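PDB 3QXB: putative Xylose isomerase from Rhodospirillum rubrum, which is probably an isomerase of the xylose isomerase-like TIM-barrel family and binds iron and manganese ions. Local coordinates for residues Ser88-Leu102 / Met126-Ser139. Sequence-based numbering, arbitrary orientation.
Sequences STFGGLASYTYNHFL and MEVPATGMPFGSYS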
ATOM      1  N   SER A  88      13.296   4.937 -15.127  1.00 19.92           N
ATOM      2  CA  SER A  88      13.581   4.336 -13.845  1.00 19.86           C
ATOM      3  C   SER A  88      12.388   3.561 -13.408  1.00 19.28           C
ATOM      4  O   SER A  88      11.295   3.717 -13.931  1.00 19.35           O
ATOM      5  CB  SER A  88      13.889   5.379 -12.774  1.00 20.03           C
ATOM      6  OG  SER A  88      12.903   6.398 -12.746  1.00 21.19           O
ATOM      7  N   THR A  89      12.630   2.692 -12.448  1.00 19.13           N
ATOM      8  CA  THR A  89      11.614   1.989 -11.714  1.00 17.70           C
ATOM      9  C   THR A  89      11.702   2.607 -10.348  1.00 18.42           C
ATOM     10  O   THR A  89      12.710   3.242  -9.998  1.00 18.26           O
ATOM     11  CB  THR A  89      11.852   0.442 -11.586  1.00 17.54           C
ATOM     12  OG1 THR A  89      13.098   0.177 -10.934  1.00 19.61           O
ATOM     13  CG2 THR A  89      11.789  -0.268 -12.960  1.00 17.32           C
ATOM     14  N   PHE A  90      10.629   2.478  -9.579  1.00 18.42           N
ATOM     15  CA  PHE A  90      10.558   3.132  -8.280  1.00 18.43           C
ATOM     16  C   PHE A  90       9.570   2.459  -7.362  1.00 17.03           C
ATOM     17  O   PHE A  90       8.525   2.029  -7.808  1.00 17.08           O
ATOM     18  CB  PHE A  90      10.162   4.594  -8.434  1.00 17.95           C
ATOM     19  CG  PHE A  90      10.860   5.510  -7.434  1.00 21.08           C
ATOM     20  CD1 PHE A  90      12.101   6.023  -7.727  1.00 19.56           C
ATOM     21  CD2 PHE A  90      10.280   5.824  -6.203  1.00 21.81           C
ATOM     22  CE1 PHE A  90      12.787   6.795  -6.819  1.00 18.93           C
ATOM     23  CE2 PHE A  90      10.963   6.611  -5.305  1.00 20.02           C
ATOM     24  CZ  PHE A  90      12.186   7.109  -5.614  1.00 19.12           C
ATOM     25  N   GLY A  91       9.883   2.458  -6.063  1.00 18.79           N
ATOM     26  CA  GLY A  91       8.971   1.989  -5.002  1.00 18.07           C
ATOM     27  C   GLY A  91       7.632   2.683  -5.004  1.00 19.63           C
ATOM     28  O   GLY A  91       7.516   3.891  -5.333  1.00 17.36           O
ATOM     29  N   GLY A  92       6.621   1.906  -4.641  1.00 19.53           N
ATOM     30  CA  GLY A  92       5.261   2.386  -4.490  1.00 20.98           C
ATOM     31  C   GLY A  92       4.740   2.031  -3.104  1.00 21.34           C
ATOM     32  O   GLY A  92       5.523   1.944  -2.130  1.00 21.49           O
ATOM     33  N   LEU A  93       3.420   1.872  -2.991  1.00 21.71           N
ATOM     34  CA  LEU A  93       2.791   1.699  -1.668  1.00 22.16           C
ATOM     35  C   LEU A  93       3.075   0.367  -1.041  1.00 21.43           C
ATOM     36  O   LEU A  93       3.244   0.311   0.164  1.00 22.21           O
ATOM     37  CB  LEU A  93       1.260   2.044  -1.677  1.00 23.42           C
ATOM     38  CG  LEU A  93       0.995   3.506  -2.187  1.00 27.86           C
ATOM     39  CD1 LEU A  93      -0.475   3.978  -2.065  1.00 31.57           C
ATOM     40  CD2 LEU A  93       1.937   4.629  -1.574  1.00 31.03           C
ATOM     41  N   ALA A  94       3.115  -0.721  -1.827  1.00 20.84           N
ATOM     42  CA  ALA A  94       3.415  -2.068  -1.291  1.00 19.79           C
ATOM     43  C   ALA A  94       4.780  -2.051  -0.564  1.00 19.61           C
ATOM     44  O   ALA A  94       4.910  -2.548   0.570  1.00 18.29           O
ATOM     45  CB  ALA A  94       3.412  -3.094  -2.404  1.00 18.23           C
ATOM     46  N   SER A  95       5.744  -1.413  -1.229  1.00 18.13           N
ATOM     47  CA  SER A  95       7.088  -1.250  -0.718  1.00 18.17           C
ATOM     48  C   SER A  95       7.134  -0.366   0.512  1.00 17.57           C
ATOM     49  O   SER A  95       7.790  -0.701   1.480  1.00 18.43           O
ATOM     50  CB  SER A  95       8.039  -0.655  -1.791  1.00 18.16           C
ATOM     51  OG  SER A  95       9.352  -0.439  -1.247  1.00 17.27           O
ATOM     52  N   TYR A  96       6.441   0.763   0.469  1.00 18.54           N
ATOM     53  CA  TYR A  96       6.532   1.781   1.522  1.00 18.96           C
ATOM     54  C   TYR A  96       5.846   1.363   2.789  1.00 18.62           C
ATOM     55  O   TYR A  96       6.080   1.976   3.814  1.00 20.20           O
ATOM     56  CB  TYR A  96       5.940   3.102   1.048  1.00 19.11           C
ATOM     57  CG  TYR A  96       6.256   4.284   1.937  1.00 21.44           C
ATOM     58  CD1 TYR A  96       7.576   4.668   2.207  1.00 23.03           C
ATOM     59  CD2 TYR A  96       5.224   5.018   2.545  1.00 23.33           C
ATOM     60  CE1 TYR A  96       7.846   5.761   3.012  1.00 20.84           C
ATOM     61  CE2 TYR A  96       5.507   6.130   3.376  1.00 21.58           C
ATOM     62  CZ  TYR A  96       6.816   6.499   3.581  1.00 21.15           C
ATOM     63  OH  TYR A  96       7.081   7.573   4.406  1.00 25.71           O
ATOM     64  N   THR A  97       4.998   0.333   2.704  1.00 18.04           N
ATOM     65  CA  THR A  97       4.353  -0.290   3.872  1.00 18.66           C
ATOM     66  C   THR A  97       5.325  -0.789   4.951  1.00 19.23           C
ATOM     67  O   THR A  97       4.982  -0.813   6.143  1.00 19.92           O
ATOM     68  CB  THR A  97       3.428  -1.441   3.387  1.00 18.89           C
ATOM     69  OG1 THR A  97       2.336  -0.860   2.670  1.00 19.43           O
ATOM     70  CG2 THR A  97       2.871  -2.261   4.509  1.00 17.71           C
ATOM     71  N   TYR A  98       6.552  -1.138   4.538  1.00 19.14           N
ATOM     72  CA  TYR A  98       7.557  -1.737   5.420  1.00 18.45           C
ATOM     73  C   TYR A  98       8.672  -0.745   5.721  1.00 19.21           C
ATOM     74  O   TYR A  98       8.802   0.295   5.027  1.00 20.25           O
ATOM     75  CB  TYR A  98       8.054  -3.040   4.781  1.00 18.42           C
ATOM     76  CG  TYR A  98       6.882  -4.039   4.598  1.00 19.05           C
ATOM     77  CD1 TYR A  98       6.349  -4.701   5.658  1.00 18.90           C
ATOM     78  CD2 TYR A  98       6.272  -4.208   3.375  1.00 19.65           C
ATOM     79  CE1 TYR A  98       5.269  -5.598   5.516  1.00 20.15           C
ATOM     80  CE2 TYR A  98       5.189  -5.080   3.216  1.00 19.77           C
ATOM     81  CZ  TYR A  98       4.697  -5.766   4.274  1.00 19.19           C
ATOM     82  OH  TYR A  98       3.600  -6.602   4.101  1.00 21.71           O
ATOM     83  N   ASN A  99       9.468  -1.075   6.726  1.00 19.72           N
ATOM     84  CA  ASN A  99      10.452  -0.182   7.314  1.00 19.50           C
ATOM     85  C   ASN A  99      11.826  -0.293   6.676  1.00 20.23           C
ATOM     86  O   ASN A  99      12.609   0.631   6.738  1.00 19.79           O
ATOM     87  CB  ASN A  99      10.518  -0.360   8.835  1.00 20.58           C
ATOM     88  CG  ASN A  99       9.294   0.236   9.548  1.00 20.59           C
ATOM     89  OD1 ASN A  99       8.202  -0.159   9.253  1.00 21.16           O
ATOM     90  ND2 ASN A  99       9.496   1.170  10.512  1.00 17.36           N
ATOM     91  N   HIS A 100      12.113  -1.431   6.050  1.00 20.26           N
ATOM     92  CA  HIS A 100      13.334  -1.622   5.295  1.00 20.11           C
ATOM     93  C   HIS A 100      14.614  -1.242   6.068  1.00 19.91           C
ATOM     94  O   HIS A 100      14.859  -1.784   7.165  1.00 21.41           O
ATOM     95  CB  HIS A 100      13.206  -0.922   3.929  1.00 19.22           C
ATOM     96  CG  HIS A 100      12.052  -1.426   3.111  1.00 21.96           C
ATOM     97  ND1 HIS A 100      11.899  -2.758   2.781  1.00 22.19           N
ATOM     98  CD2 HIS A 100      10.990  -0.776   2.567  1.00 22.85           C
ATOM     99  CE1 HIS A 100      10.788  -2.901   2.072  1.00 24.19           C
ATOM    100  NE2 HIS A 100      10.224  -1.716   1.926  1.00 22.65           N
ATOM    101  N   PHE A 101      15.400  -0.333   5.492  1.00 19.31           N
ATOM    102  CA  PHE A 101      16.756  -0.070   5.937  1.00 19.74           C
ATOM    103  C   PHE A 101      16.883   0.554   7.310  1.00 19.43           C
ATOM    104  O   PHE A 101      17.952   0.462   7.938  1.00 19.36           O
ATOM    105  CB  PHE A 101      17.515   0.769   4.902  1.00 20.25           C
ATOM    106  CG  PHE A 101      17.648   0.089   3.568  1.00 19.92           C
ATOM    107  CD1 PHE A 101      18.669  -0.858   3.373  1.00 19.71           C
ATOM    108  CD2 PHE A 101      16.720   0.333   2.531  1.00 18.65           C
ATOM    109  CE1 PHE A 101      18.809  -1.496   2.161  1.00 18.11           C
ATOM    110  CE2 PHE A 101      16.825  -0.312   1.320  1.00 18.15           C
ATOM    111  CZ  PHE A 101      17.875  -1.228   1.120  1.00 16.54           C
ATOM    112  N   LEU A 102      15.810   1.151   7.808  1.00 19.76           N
ATOM    113  CA  LEU A 102      15.853   1.739   9.175  1.00 20.47           C
ATOM    114  C   LEU A 102      15.069   0.917  10.229  1.00 21.40           C
ATOM    115  O   LEU A 102      14.882   1.348  11.381  1.00 21.58           O
ATOM    116  CB  LEU A 102      15.416   3.194   9.133  1.00 21.16           C
ATOM    117  CG  LEU A 102      16.202   4.087   8.164  1.00 20.41           C
ATOM    118  CD1 LEU A 102      15.704   5.537   8.212  1.00 23.88           C
ATOM    119  CD2 LEU A 102      17.705   4.085   8.400  1.00 19.85           C
HETATM  120  N   MSE A 126      14.473  -5.530 -17.182  1.00 20.47           N
HETATM  121  CA  MSE A 126      13.758  -4.552 -18.030  1.00 20.84           C
HETATM  122  C   MSE A 126      14.652  -3.712 -18.913  1.00 21.57           C
HETATM  123  O   MSE A 126      14.151  -3.000 -19.774  1.00 22.08           O
HETATM  124  CB  MSE A 126      12.900  -3.597 -17.179  1.00 20.15           C
HETATM  125  CG  MSE A 126      11.821  -4.290 -16.428  1.00 19.31           C
HETATM  126 SE   MSE A 126      10.833  -3.224 -15.192  0.75 12.98          SE
HETATM  127  CE  MSE A 126       9.659  -2.355 -16.435  1.00 20.51           C
ATOM    128  N   GLU A 127      15.967  -3.799 -18.681  1.00 21.93           N
ATOM    129  CA  GLU A 127      16.973  -2.905 -19.273  1.00 22.44           C
ATOM    130  C   GLU A 127      16.676  -1.446 -18.970  1.00 22.02           C
ATOM    131  O   GLU A 127      16.878  -0.567 -19.796  1.00 23.39           O
ATOM    132  CB  GLU A 127      17.163  -3.174 -20.757  1.00 24.32           C
ATOM    133  CG  GLU A 127      17.556  -4.594 -21.054  1.00 26.69           C
ATOM    134  CD  GLU A 127      17.575  -4.895 -22.536  1.00 34.66           C
ATOM    135  OE1 GLU A 127      17.637  -3.954 -23.368  1.00 37.12           O
ATOM    136  OE2 GLU A 127      17.543  -6.088 -22.864  1.00 39.88           O
ATOM    137  N   VAL A 128      16.214  -1.187 -17.748  1.00 21.03           N
ATOM    138  CA  VAL A 128      15.999   0.148 -17.270  1.00 19.80           C
ATOM    139  C   VAL A 128      17.237   0.548 -16.445  1.00 20.31           C
ATOM    140  O   VAL A 128      17.762  -0.247 -15.659  1.00 20.52           O
ATOM    141  CB  VAL A 128      14.693   0.205 -16.450  1.00 18.77           C
ATOM    142  CG1 VAL A 128      14.512   1.520 -15.694  1.00 17.21           C
ATOM    143  CG2 VAL A 128      13.534  -0.069 -17.360  1.00 18.57           C
ATOM    144  N   PRO A 129      17.700   1.787 -16.605  1.00 20.20           N
ATOM    145  CA  PRO A 129      18.990   2.206 -16.049  1.00 20.23           C
ATOM    146  C   PRO A 129      19.055   2.582 -14.576  1.00 19.95           C
ATOM    147  O   PRO A 129      20.152   2.662 -14.029  1.00 19.62           O
ATOM    148  CB  PRO A 129      19.372   3.420 -16.902  1.00 21.03           C
ATOM    149  CG  PRO A 129      18.148   3.884 -17.540  1.00 23.54           C
ATOM    150  CD  PRO A 129      17.114   2.783 -17.508  1.00 21.00           C
ATOM    151  N   ALA A 130      17.920   2.764 -13.915  1.00 18.34           N
ATOM    152  CA  ALA A 130      17.959   3.326 -12.596  1.00 18.71           C
ATOM    153  C   ALA A 130      16.754   2.854 -11.813  1.00 18.17           C
ATOM    154  O   ALA A 130      15.720   2.541 -12.403  1.00 18.35           O
ATOM    155  CB  ALA A 130      18.007   4.887 -12.680  1.00 17.88           C
ATOM    156  N   THR A 131      16.902   2.820 -10.497  1.00 18.91           N
ATOM    157  CA  THR A 131      15.801   2.498  -9.579  1.00 18.65           C
ATOM    158  C   THR A 131      16.023   3.262  -8.287  1.00 19.19           C
ATOM    159  O   THR A 131      17.118   3.782  -8.034  1.00 19.85           O
ATOM    160  CB  THR A 131      15.655   0.974  -9.310  1.00 18.82           C
ATOM    161  OG1 THR A 131      14.382   0.688  -8.679  1.00 18.16           O
ATOM    162  CG2 THR A 131      16.790   0.448  -8.446  1.00 19.00           C
ATOM    163  N   GLY A 132      14.953   3.426  -7.527  1.00 18.40           N
ATOM    164  CA  GLY A 132      15.038   4.082  -6.246  1.00 19.27           C
ATOM    165  C   GLY A 132      13.808   3.869  -5.364  1.00 19.20           C
ATOM    166  O   GLY A 132      12.809   3.235  -5.776  1.00 19.45           O
HETATM  167  N   MSE A 133      13.894   4.396  -4.153  1.00 19.00           N
HETATM  168  CA  MSE A 133      12.828   4.321  -3.189  1.00 19.05           C
HETATM  169  C   MSE A 133      13.148   5.250  -2.006  1.00 20.10           C
HETATM  170  O   MSE A 133      14.287   5.730  -1.885  1.00 20.18           O
HETATM  171  CB  MSE A 133      12.671   2.871  -2.689  1.00 17.76           C
HETATM  172  CG  MSE A 133      13.974   2.266  -2.118  1.00 17.63           C
HETATM  173 SE   MSE A 133      13.936   0.408  -1.553  0.75 14.74          SE
HETATM  174  CE  MSE A 133      13.076   0.678   0.129  1.00 17.80           C
ATOM    175  N   PRO A 134      12.157   5.492  -1.140  1.00 20.37           N
ATOM    176  CA  PRO A 134      12.462   6.090   0.158  1.00 21.49           C
ATOM    177  C   PRO A 134      13.397   5.178   0.924  1.00 21.50           C
ATOM    178  O   PRO A 134      13.411   3.968   0.719  1.00 21.35           O
ATOM    179  CB  PRO A 134      11.099   6.197   0.854  1.00 21.36           C
ATOM    180  CG  PRO A 134      10.070   6.029  -0.267  1.00 22.13           C
ATOM    181  CD  PRO A 134      10.717   5.251  -1.342  1.00 20.93           C
ATOM    182  N   PHE A 135      14.191   5.773   1.792  1.00 22.63           N
ATOM    183  CA  PHE A 135      15.287   5.086   2.436  1.00 22.52           C
ATOM    184  C   PHE A 135      14.820   4.042   3.452  1.00 22.92           C
ATOM    185  O   PHE A 135      15.493   3.039   3.655  1.00 21.16           O
ATOM    186  CB  PHE A 135      16.176   6.122   3.133  1.00 22.60           C
ATOM    187  CG  PHE A 135      17.575   5.659   3.415  1.00 22.62           C
ATOM    188  CD1 PHE A 135      18.434   5.337   2.387  1.00 23.24           C
ATOM    189  CD2 PHE A 135      18.060   5.655   4.694  1.00 22.51           C
ATOM    190  CE1 PHE A 135      19.738   5.007   2.638  1.00 24.35           C
ATOM    191  CE2 PHE A 135      19.372   5.281   4.943  1.00 24.75           C
ATOM    192  CZ  PHE A 135      20.197   4.952   3.927  1.00 21.76           C
ATOM    193  N   GLY A 136      13.689   4.293   4.102  1.00 23.32           N
ATOM    194  CA  GLY A 136      13.197   3.383   5.160  1.00 23.61           C
ATOM    195  C   GLY A 136      12.653   4.143   6.343  1.00 24.12           C
ATOM    196  O   GLY A 136      12.538   5.379   6.307  1.00 25.47           O
ATOM    197  N   SER A 137      12.322   3.421   7.404  1.00 23.65           N
ATOM    198  CA  SER A 137      11.551   4.003   8.472  1.00 23.77           C
ATOM    199  C   SER A 137      11.920   3.467   9.833  1.00 23.66           C
ATOM    200  O   SER A 137      12.048   2.262  10.004  1.00 22.57           O
ATOM    201  CB  SER A 137      10.067   3.706   8.172  1.00 23.40           C
ATOM    202  OG  SER A 137       9.209   4.315   9.091  1.00 23.75           O
ATOM    203  N   TYR A 138      12.049   4.355  10.818  1.00 24.22           N
ATOM    204  CA  TYR A 138      12.308   3.947  12.199  1.00 24.04           C
ATOM    205  C   TYR A 138      11.033   3.558  12.893  1.00 24.21           C
ATOM    206  O   TYR A 138       9.990   4.134  12.660  1.00 25.50           O
ATOM    207  CB  TYR A 138      12.946   5.079  13.015  1.00 24.32           C
ATOM    208  CG  TYR A 138      14.344   5.437  12.603  1.00 24.54           C
ATOM    209  CD1 TYR A 138      15.409   4.567  12.820  1.00 23.10           C
ATOM    210  CD2 TYR A 138      14.616   6.679  11.993  1.00 25.79           C
ATOM    211  CE1 TYR A 138      16.713   4.907  12.426  1.00 24.54           C
ATOM    212  CE2 TYR A 138      15.927   7.030  11.624  1.00 26.52           C
ATOM    213  CZ  TYR A 138      16.961   6.133  11.822  1.00 22.50           C
ATOM    214  OH  TYR A 138      18.234   6.506  11.456  1.00 26.37           O
ATOM    215  N   SER A 139      11.139   2.622  13.811  1.00 25.22           N
ATOM    216  CA  SER A 139      10.022   2.289  14.673  1.00 26.27           C
ATOM    217  C   SER A 139       9.751   3.483  15.603  1.00 26.68           C
ATOM    218  O   SER A 139      10.587   4.375  15.727  1.00 27.21           O
ATOM    219  CB  SER A 139      10.303   1.015  15.485  1.00 26.23           C
ATOM    220  OG  SER A 139      11.246   1.246  16.516  1.00 29.39           O
TER
HETATM  221  O   HOH W   1      13.656   1.053  13.925  1.00 20.51           O
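Thr89 OG1 and Thr131 OG1 share a hydrogen bond of 2.6 Å between neighbouring parallel strands, and each has a further partner, Thr123 for the first and Tyr56 for the second. Threonine suits both places, joining a beta-branched strand residue to a hydroxyl that can give and take a hydrogen bond in a buried setting. Thr89 CG2 rests against the selenium of Met126, a selenomethionine. The backbones are laced by Thr89 N to Ala130 O and, at 3.0 Å and nearly straight, Gly91 N to Gly132 O. That same Gly132 O lies 3.3 Å above the centre of the Phe90 ring, with Met133 N over the same face nearer the rim. Chi1 of -144°, off the staggered values, lays the ring across this peptide, and Gly132 suits its place because a CB there would run into the ring at CE1. With an alanine here in place of Phe90, the peptide between Gly132 and Met133 would probably lose the ring that lies against it, opening a gap beside the metal ligands Glu178 and His244.

Past the paired residues the chains stay in contact. Selenomethionine Met133, at the end of its strand and bent at chi3 (-79°), brings CE to 3.5 Å from His100 CD2, while the imidazole is held by a bond from NE2 to Ser95 O. Asn99 works with both backbone and side chain: its O receives Ser137 N on a lone pair, and its ND2 donates to Ser137 O at 2.8 Å from above the carbonyl plane, and also to Lys31 O of the second subunit. Gly136, just before Ser137, has backbone angles only glycine readily accepts, and a CB there would also clash with Asn99 O. Leu102 sends CD1 over one face of Tyr138, a CH-pi contact of 4.0 Å to the centroid. Such pairing of the third and fourth strands, continued into the segments after them, is characteristic of a TIM barrel; in this protein the iron and manganese site lies at the C-terminal ends of the strands.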